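PDB 4HS5: iron-sulfur cluster assembly protein CyaY, which probably takes part in iron-sulfur cluster assembly, perhaps as a regulator of that process, and is thought to bind ferrous and ferric iron. Local coordinates for residues A[4-9]-A[56-61]; A[11-16]-A[84-89]; A[36-39]-A[45-48]. All coordinates share one frame; numbering follows the deposited sequence.

Contact 1: A[4-9]-A[56-61]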
loop_
_atom_site.group_PDB
_atom_site.type_symbol
_atom_site.label_atom_id
_atom_site.label_comp_id
_atom_site.label_asym_id
_atom_site.label_seq_id
_atom_site.Cartn_x
_atom_site.Cartn_y
_atom_site.Cartn_z
ATOM N N SER A 4 -6.803 16.245 8.206
ATOM C CA SER A 4 -5.441 16.415 8.697
ATOM C C SER A 4 -4.897 15.116 9.287
ATOM O O SER A 4 -3.760 14.720 9.005
ATOM C CB SER A 4 -5.395 17.518 9.751
ATOM O OG SER A 4 -4.125 17.568 10.368
ATOM N N GLU A 5 -5.724 14.460 10.096
ATOM C CA GLU A 5 -5.385 13.170 10.699
ATOM C C GLU A 5 -5.248 12.066 9.648
ATOM O O GLU A 5 -4.358 11.222 9.734
ATOM C CB GLU A 5 -6.439 12.792 11.737
ATOM C CG GLU A 5 -6.432 13.740 12.939
ATOM C CD GLU A 5 -7.719 13.706 13.743
ATOM O OE1 GLU A 5 -8.666 13.009 13.337
ATOM O OE2 GLU A 5 -7.779 14.388 14.786
ATOM N N PHE A 6 -6.133 12.065 8.666
ATOM C CA PHE A 6 -6.051 11.072 7.613
ATOM C C PHE A 6 -4.720 11.237 6.895
ATOM O O PHE A 6 -4.059 10.251 6.556
ATOM C CB PHE A 6 -7.214 11.213 6.646
ATOM C CG PHE A 6 -7.026 10.438 5.372
ATOM C CD1 PHE A 6 -7.106 9.052 5.365
ATOM C CD2 PHE A 6 -6.775 11.095 4.177
ATOM C CE1 PHE A 6 -6.933 8.333 4.190
ATOM C CE2 PHE A 6 -6.604 10.382 3.003
ATOM C CZ PHE A 6 -6.681 8.997 3.011
ATOM N N ILE A 7 -4.313 12.483 6.683
ATOM C CA ILE A 7 -3.059 12.768 6.000
ATOM C C ILE A 7 -1.867 12.259 6.804
ATOM O O ILE A 7 -0.940 11.665 6.234
ATOM C CB ILE A 7 -2.905 14.278 5.709
ATOM C CG1 ILE A 7 -3.946 14.727 4.679
ATOM C CG2 ILE A 7 -1.494 14.602 5.256
ATOM C CD1 ILE A 7 -4.188 13.733 3.562
ATOM N N GLN A 8 -1.896 12.464 8.117
ATOM C CA GLN A 8 -0.844 11.952 8.991
ATOM C C GLN A 8 -0.724 10.433 8.897
ATOM O O GLN A 8 0.379 9.913 8.732
ATOM C CB GLN A 8 -1.073 12.369 10.447
ATOM C CG GLN A 8 -0.824 13.841 10.726
ATOM C CD GLN A 8 -1.162 14.212 12.147
ATOM O OE1 GLN A 8 -2.104 13.672 12.733
ATOM N NE2 GLN A 8 -0.400 15.142 12.716
ATOM N N LEU A 9 -1.854 9.735 8.996
ATOM C CA LEU A 9 -1.858 8.279 8.931
ATOM C C LEU A 9 -1.457 7.762 7.552
ATOM O O LEU A 9 -0.705 6.792 7.448
ATOM C CB LEU A 9 -3.235 7.746 9.321
ATOM C CG LEU A 9 -3.529 7.947 10.802
ATOM C CD1 LEU A 9 -5.003 7.726 11.060
ATOM C CD2 LEU A 9 -2.697 6.982 11.637
ATOM N N HIS A 56 -11.407 9.327 3.407
ATOM C CA HIS A 56 -10.423 8.823 4.356
ATOM C C HIS A 56 -10.035 7.370 4.104
ATOM O O HIS A 56 -9.843 6.603 5.041
ATOM C CB HIS A 56 -10.912 9.021 5.790
ATOM C CG HIS A 56 -11.172 10.453 6.133
ATOM N ND1 HIS A 56 -12.064 10.830 7.110
ATOM C CD2 HIS A 56 -10.641 11.595 5.644
ATOM C CE1 HIS A 56 -12.079 12.149 7.200
ATOM N NE2 HIS A 56 -11.226 12.638 6.321
ATOM N N GLN A 57 -9.900 7.005 2.830
ATOM C CA GLN A 57 -9.464 5.670 2.461
ATOM C C GLN A 57 -8.146 5.679 1.720
ATOM O O GLN A 57 -7.800 6.648 1.054
ATOM C CB GLN A 57 -10.502 4.967 1.585
ATOM C CG GLN A 57 -11.777 4.587 2.314
ATOM C CD GLN A 57 -12.702 3.761 1.453
ATOM O OE1 GLN A 57 -12.767 3.944 0.231
ATOM N NE2 GLN A 57 -13.417 2.835 2.079
ATOM N N VAL A 58 -7.409 4.582 1.849
ATOM C CA VAL A 58 -6.269 4.329 0.977
ATOM C C VAL A 58 -6.732 3.246 0.010
ATOM O O VAL A 58 -7.480 2.335 0.392
ATOM C CB VAL A 58 -5.035 3.869 1.783
ATOM C CG1 VAL A 58 -3.973 3.271 0.883
ATOM C CG2 VAL A 58 -4.448 5.043 2.607
ATOM N N TRP A 59 -6.335 3.364 -1.258
ATOM C CA TRP A 59 -6.694 2.380 -2.278
ATOM C C TRP A 59 -5.457 1.662 -2.803
ATOM O O TRP A 59 -4.352 2.213 -2.797
ATOM C CB TRP A 59 -7.447 3.027 -3.443
ATOM C CG TRP A 59 -8.813 3.553 -3.095
ATOM C CD1 TRP A 59 -9.371 3.652 -1.852
ATOM C CD2 TRP A 59 -9.796 4.058 -4.010
ATOM N NE1 TRP A 59 -10.637 4.182 -1.933
ATOM C CE2 TRP A 59 -10.920 4.444 -3.248
ATOM C CE3 TRP A 59 -9.834 4.220 -5.397
ATOM C CZ2 TRP A 59 -12.071 4.983 -3.830
ATOM C CZ3 TRP A 59 -10.976 4.759 -5.972
ATOM C CH2 TRP A 59 -12.078 5.134 -5.188
ATOM N N LEU A 60 -5.645 0.409 -3.215
ATOM C CA LEU A 60 -4.588 -0.374 -3.853
ATOM C C LEU A 60 -5.141 -1.058 -5.087
ATOM O O LEU A 60 -6.158 -1.745 -5.012
ATOM C CB LEU A 60 -4.066 -1.445 -2.898
ATOM C CG LEU A 60 -3.176 -2.520 -3.533
ATOM C CD1 LEU A 60 -1.861 -1.927 -3.972
ATOM C CD2 LEU A 60 -2.940 -3.665 -2.556
ATOM N N ALA A 61 -4.463 -0.861 -6.212
ATOM C CA ALA A 61 -4.766 -1.556 -7.449
ATOM C C ALA A 61 -3.716 -2.630 -7.668
ATOM O O ALA A 61 -2.529 -2.332 -7.770
ATOM C CB ALA A 61 -4.762 -0.587 -8.594
#
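Phe-6, in the first turns of helix 3-24, and His-56, just ahead of strand 57-61, bring their CA atoms to 5.9 Å, the nearest backbone approach of the two segments. In the frataxin fold this is where the N-terminal helix lies against the start of the inner strand 57-61, beside a G1 beta bulge in which His-56 and Gln-57 both face Gln-52. His-56 adopts a left-handed backbone conformation there. Phe-6 swings its ring away from its own N, CG lying beside the carbonyl carbon (chi1 167°), which slides the phenyl under the bulge. His-56 CA sits over one face, 3.7 Å from the ring centroid, as a CH-pi contact, and CE1 of Phe-6 packs against the carbonyl carbon of His-56. The two rings meet obliquely, their planes inclined at 33°, and His-56 CD2 comes down on Phe-6 CB at 3.6 Å. NE2 of this imidazole is hydrogen-bonded to Asp-3, which ties the histidine back to the start of the same helix. Val-58 makes a looser approach, its CG2 lying 4.4 Å from Phe-6 CE1. Met-1 and Gln-53 also touch the Phe-6 side chain. Replacing Phe-6 with an alanine would probably leave His-56 CA without the ring face it rests on and open a gap between helix and strand. At the far rim of the phenyl, the ring edge at Phe-6 CZ meets Gln-57 O, 3.3 Å away and near the ring plane.

Contact 2: A[11-16]-A[84-89]; sequences DQLYQK and EFLTFL
Leu-13 and Phe-85 are brought together by side chains that leave their helices with CG anti to the backbone nitrogen (chi1 180° in Leu-13), while Leu-86 turns its own CG beside its nitrogen (chi1 -66°). Leu-13 CD1 touches both partners on the same side, 3.9 Å from Phe-85 CE2 and 3.8 Å from Leu-86 CD2. Its other methyl, CD2, stands 4.2 Å above the plane of the Phe-85 ring, toward the rim of that face, and the two leucine chains lie antiparallel as they pass. One turn further along, the long arm of Lys-16 crosses Leu-86: CE lies 3.5 Å from Leu-86 CD1, a tight carbon-carbon contact, and the chain then bends at its last torsion. The contact is thus apolar even at the lysine, which touches through its methylenes. The beginning of helix 85-97 is fixed by its N-cap residue, Glu-84. Its OE1 takes both the backbone N-H and the hydroxyl of Thr-87, with Thr-87 N 2.8 Å from Glu-84 OE1, whereas OE2 is approached by Leu-86 N from above the carboxylate plane. Phe-85 and Leu-86 project from this capped first turn. Leu-13 and Phe-85 both reach Val-58 and Trp-76 of the sheet, and Phe-85 meets Tyr-69 edge-to-face. The axes of segments 11-16 and 85-89 approach to 12.5 Å, at 28°, a wide spacing bridged by large side chains, as befits the two nearly parallel helices that lie on one face of the sheet in the alpha-beta sandwich of frataxins.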
loop_
_atom_site.group_PDB
_atom_site.type_symbol
_atom_site.label_atom_id
_atom_site.label_comp_id
_atom_site.label_asym_id
_atom_site.label_seq_id
_atom_site.Cartn_x
_atom_site.Cartn_y
_atom_site.Cartn_z
ATOM N N ASP A 11 0.428 9.337 5.362
ATOM C CA ASP A 11 1.861 9.604 5.254
ATOM C C ASP A 11 2.674 8.538 5.968
ATOM O O ASP A 11 3.688 8.071 5.444
ATOM C CB ASP A 11 2.228 10.981 5.819
ATOM C CG ASP A 11 1.856 12.120 4.893
ATOM O OD1 ASP A 11 1.463 11.858 3.742
ATOM O OD2 ASP A 11 1.973 13.287 5.327
ATOM N N GLN A 12 2.252 8.173 7.174
ATOM C CA GLN A 12 2.918 7.110 7.910
ATOM C C GLN A 12 2.895 5.815 7.103
ATOM O O GLN A 12 3.893 5.107 7.028
ATOM C CB GLN A 12 2.277 6.916 9.288
ATOM C CG GLN A 12 2.643 8.037 10.273
ATOM C CD GLN A 12 2.030 7.850 11.635
ATOM O OE1 GLN A 12 1.144 7.016 11.826
ATOM N NE2 GLN A 12 2.487 8.645 12.602
ATOM N N LEU A 13 1.757 5.514 6.489
ATOM C CA LEU A 13 1.659 4.325 5.652
ATOM C C LEU A 13 2.611 4.367 4.468
ATOM O O LEU A 13 3.327 3.399 4.207
ATOM C CB LEU A 13 0.230 4.150 5.154
ATOM C CG LEU A 13 -0.029 2.941 4.252
ATOM C CD1 LEU A 13 0.313 1.631 4.936
ATOM C CD2 LEU A 13 -1.494 2.965 3.774
ATOM N N TYR A 14 2.622 5.479 3.745
ATOM C CA TYR A 14 3.457 5.580 2.562
ATOM C C TYR A 14 4.921 5.470 2.947
ATOM O O TYR A 14 5.675 4.741 2.315
ATOM C CB TYR A 14 3.225 6.902 1.831
ATOM C CG TYR A 14 2.044 6.915 0.901
ATOM C CD1 TYR A 14 0.972 6.056 1.085
ATOM C CD2 TYR A 14 2.013 7.786 -0.185
ATOM C CE1 TYR A 14 -0.113 6.076 0.223
ATOM C CE2 TYR A 14 0.935 7.809 -1.051
ATOM C CZ TYR A 14 -0.114 6.947 -0.849
ATOM O OH TYR A 14 -1.187 6.956 -1.711
ATOM N N GLN A 15 5.326 6.161 4.000
ATOM C CA GLN A 15 6.718 6.051 4.425
ATOM C C GLN A 15 7.070 4.655 4.943
ATOM O O GLN A 15 8.195 4.197 4.734
ATOM C CB GLN A 15 7.069 7.118 5.461
ATOM C CG GLN A 15 7.045 8.522 4.899
ATOM C CD GLN A 15 7.851 9.494 5.731
ATOM O OE1 GLN A 15 7.756 9.508 6.958
ATOM N NE2 GLN A 15 8.649 10.319 5.065
ATOM N N LYS A 16 6.128 3.982 5.606
ATOM C CA LYS A 16 6.332 2.595 6.056
ATOM C C LYS A 16 6.554 1.688 4.848
ATOM O O LYS A 16 7.440 0.835 4.845
ATOM C CB LYS A 16 5.127 2.113 6.867
ATOM C CG LYS A 16 5.253 0.715 7.468
ATOM C CD LYS A 16 4.047 0.446 8.367
ATOM C CE LYS A 16 4.210 -0.824 9.193
ATOM N NZ LYS A 16 4.881 -0.593 10.505
ATOM N N GLU A 84 -6.141 -7.178 5.785
ATOM C CA GLU A 84 -5.337 -6.070 6.240
ATOM C C GLU A 84 -4.350 -5.671 5.134
ATOM O O GLU A 84 -3.786 -6.524 4.448
ATOM C CB GLU A 84 -4.636 -6.460 7.544
ATOM C CG GLU A 84 -3.867 -5.343 8.197
ATOM C CD GLU A 84 -2.466 -5.262 7.690
ATOM O OE1 GLU A 84 -1.927 -6.302 7.266
ATOM O OE2 GLU A 84 -1.898 -4.160 7.712
ATOM N N PHE A 85 -4.181 -4.368 4.960
ATOM C CA PHE A 85 -3.433 -3.808 3.841
ATOM C C PHE A 85 -2.004 -4.329 3.704
ATOM O O PHE A 85 -1.587 -4.733 2.616
ATOM C CB PHE A 85 -3.408 -2.280 3.980
ATOM C CG PHE A 85 -2.675 -1.574 2.874
ATOM C CD1 PHE A 85 -3.352 -1.121 1.756
ATOM C CD2 PHE A 85 -1.314 -1.333 2.970
ATOM C CE1 PHE A 85 -2.673 -0.457 0.734
ATOM C CE2 PHE A 85 -0.632 -0.685 1.952
ATOM C CZ PHE A 85 -1.313 -0.251 0.832
ATOM N N LEU A 86 -1.232 -4.267 4.780
ATOM C CA LEU A 86 0.186 -4.580 4.663
ATOM C C LEU A 86 0.433 -6.063 4.407
ATOM O O LEU A 86 1.325 -6.429 3.633
ATOM C CB LEU A 86 0.947 -4.089 5.892
ATOM C CG LEU A 86 0.954 -2.565 6.014
ATOM C CD1 LEU A 86 1.589 -2.193 7.330
ATOM C CD2 LEU A 86 1.710 -1.947 4.838
ATOM N N THR A 87 -0.389 -6.900 5.039
ATOM C CA THR A 87 -0.405 -8.340 4.797
ATOM C C THR A 87 -0.740 -8.608 3.331
ATOM O O THR A 87 -0.074 -9.389 2.644
ATOM C CB THR A 87 -1.451 -9.029 5.705
ATOM O OG1 THR A 87 -1.097 -8.808 7.077
ATOM C CG2 THR A 87 -1.486 -10.520 5.440
ATOM N N PHE A 88 -1.767 -7.922 2.846
ATOM C CA PHE A 88 -2.208 -8.123 1.480
ATOM C C PHE A 88 -1.169 -7.617 0.476
ATOM O O PHE A 88 -0.959 -8.217 -0.580
ATOM C CB PHE A 88 -3.551 -7.424 1.276
ATOM C CG PHE A 88 -4.177 -7.709 -0.057
ATOM C CD1 PHE A 88 -4.894 -8.875 -0.268
ATOM C CD2 PHE A 88 -4.039 -6.810 -1.096
ATOM C CE1 PHE A 88 -5.469 -9.134 -1.501
ATOM C CE2 PHE A 88 -4.607 -7.059 -2.331
ATOM C CZ PHE A 88 -5.329 -8.224 -2.527
ATOM N N LEU A 89 -0.515 -6.507 0.806
ATOM C CA LEU A 89 0.484 -5.912 -0.063
ATOM C C LEU A 89 1.678 -6.842 -0.223
ATOM O O LEU A 89 2.159 -7.053 -1.337
ATOM C CB LEU A 89 0.926 -4.548 0.497
ATOM C CG LEU A 89 1.906 -3.792 -0.384
ATOM C CD1 LEU A 89 1.271 -3.556 -1.737
ATOM C CD2 LEU A 89 2.287 -2.468 0.259
#

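Contact 3: A[36-39]-A[45-48]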
loop_
_atom_site.group_PDB
_atom_site.type_symbol
_atom_site.label_atom_id
_atom_site.label_comp_id
_atom_site.label_asym_id
_atom_site.label_seq_id
_atom_site.Cartn_x
_atom_site.Cartn_y
_atom_site.Cartn_z
ATOM N N LEU A 36 -0.550 9.576 -5.491
ATOM C CA LEU A 36 -0.271 8.244 -6.025
ATOM C C LEU A 36 1.092 7.731 -5.574
ATOM O O LEU A 36 2.090 8.450 -5.637
ATOM C CB LEU A 36 -0.301 8.266 -7.555
ATOM C CG LEU A 36 -1.631 8.479 -8.277
ATOM C CD1 LEU A 36 -1.421 8.562 -9.790
ATOM C CD2 LEU A 36 -2.616 7.379 -7.939
ATOM N N LEU A 37 1.134 6.487 -5.112
ATOM C CA LEU A 37 2.395 5.810 -4.871
ATOM C C LEU A 37 2.420 4.586 -5.765
ATOM O O LEU A 37 1.612 3.674 -5.594
ATOM C CB LEU A 37 2.530 5.423 -3.393
ATOM C CG LEU A 37 3.741 4.575 -2.980
ATOM C CD1 LEU A 37 5.038 5.340 -3.236
ATOM C CD2 LEU A 37 3.654 4.145 -1.528
ATOM N N THR A 38 3.329 4.575 -6.736
ATOM C CA THR A 38 3.421 3.478 -7.682
ATOM C C THR A 38 4.613 2.601 -7.367
ATOM O O THR A 38 5.725 3.090 -7.184
ATOM C CB THR A 38 3.531 4.009 -9.111
ATOM O OG1 THR A 38 2.346 4.754 -9.420
ATOM C CG2 THR A 38 3.671 2.863 -10.105
ATOM N N LEU A 39 4.365 1.297 -7.284
ATOM C CA LEU A 39 5.441 0.340 -7.081
ATOM C C LEU A 39 5.653 -0.394 -8.393
ATOM O O LEU A 39 4.691 -0.874 -8.993
ATOM C CB LEU A 39 5.052 -0.655 -5.992
ATOM C CG LEU A 39 4.589 -0.069 -4.658
ATOM C CD1 LEU A 39 4.351 -1.163 -3.646
ATOM C CD2 LEU A 39 5.616 0.923 -4.145
ATOM N N THR A 45 5.554 -5.158 -14.178
ATOM C CA THR A 45 4.227 -5.037 -13.571
ATOM C C THR A 45 4.268 -3.992 -12.457
ATOM O O THR A 45 5.339 -3.599 -11.989
ATOM C CB THR A 45 3.668 -6.378 -13.038
ATOM O OG1 THR A 45 4.467 -6.864 -11.952
ATOM C CG2 THR A 45 3.638 -7.422 -14.156
ATOM N N LYS A 46 3.095 -3.540 -12.037
ATOM C CA LYS A 46 3.017 -2.469 -11.050
ATOM C C LYS A 46 1.923 -2.707 -10.023
ATOM O O LYS A 46 1.021 -3.517 -10.219
ATOM C CB LYS A 46 2.731 -1.133 -11.743
ATOM C CG LYS A 46 3.758 -0.680 -12.756
ATOM C CD LYS A 46 3.264 0.578 -13.447
ATOM C CE LYS A 46 4.243 1.067 -14.501
ATOM N NZ LYS A 46 3.782 2.361 -15.108
ATOM N N LEU A 47 2.015 -1.981 -8.911
ATOM C CA LEU A 47 0.906 -1.843 -7.972
ATOM C C LEU A 47 0.704 -0.351 -7.806
ATOM O O LEU A 47 1.667 0.401 -7.729
ATOM C CB LEU A 47 1.246 -2.465 -6.616
ATOM C CG LEU A 47 1.446 -3.983 -6.597
ATOM C CD1 LEU A 47 1.891 -4.492 -5.244
ATOM C CD2 LEU A 47 0.168 -4.666 -7.020
ATOM N N ILE A 48 -0.546 0.091 -7.758
ATOM C CA ILE A 48 -0.816 1.513 -7.657
ATOM C C ILE A 48 -1.557 1.776 -6.366
ATOM O O ILE A 48 -2.618 1.210 -6.127
ATOM C CB ILE A 48 -1.678 2.018 -8.816
ATOM C CG1 ILE A 48 -1.032 1.665 -10.153
ATOM C CG2 ILE A 48 -1.856 3.535 -8.708
ATOM C CD1 ILE A 48 -1.978 1.810 -11.329
#
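Leu-39 and Leu-47 form a hydrogen-bonded pair in the antiparallel beta hairpin of strands 36-41 and 46-52, joined by two backbone bonds. Leu-39 N meets Leu-47 O at 2.9 Å and nearly straight (173°), and Leu-47 N returns the bond to Leu-39 O at the same length; both donors lie in the carbonyl plane. Each acceptor also receives a CA-H contact, from Thr-38 CA on Leu-47 O and from Lys-46 CA on Leu-39 O. The adjoining pair, Thr-38 with Ile-48, is non-hydrogen-bonded. On its face Ile-48 CG2, anti to the backbone nitrogen, lies 4.0 Å from Leu-36 CD2, the two branches running alongside each other. Lys-46 stretches its extended chain obliquely across Thr-38, with only aliphatic carbons touching. Leu-39 and Leu-47 face the helices instead: Leu-39 packs on Ile-21 of helix 3-24, Leu-47 on Leu-89 and Ile-93 of helix 85-97. Neighbouring strands extend the ladder, Thr-38 being bonded through its backbone to Asp-31 and Ile-48 to Ala-61. Near the turn, Thr-45 OG1 is hydrogen-bonded to Asn-43. Between the paired leucines themselves the CB atoms stand 4.3 Å apart.

Contacts 1 and 2 both fasten helix 3-24, whereas contact 3 builds the sheet beneath the helices. Contact 2 lies nearest the middle of the chain, about 5 Å from centre to centre; contacts 1 and 3 lie about 10 and 9 Å away. Chemistry follows place: contact 2 is aliphatic and aromatic packing, contact 1 sets a ring against a bulged backbone, and contact 3 relies on main-chain hydrogen bonds, with an outer face bearing more exposed side chains. They share one core. Val-58 CG2 touches Leu-13 CD2 at 3.8 Å, Leu-89 CD1 reaches Leu-47 CD1 at 3.7 Å, and strands 46-52 and 57-61 are neighbours in the sheet.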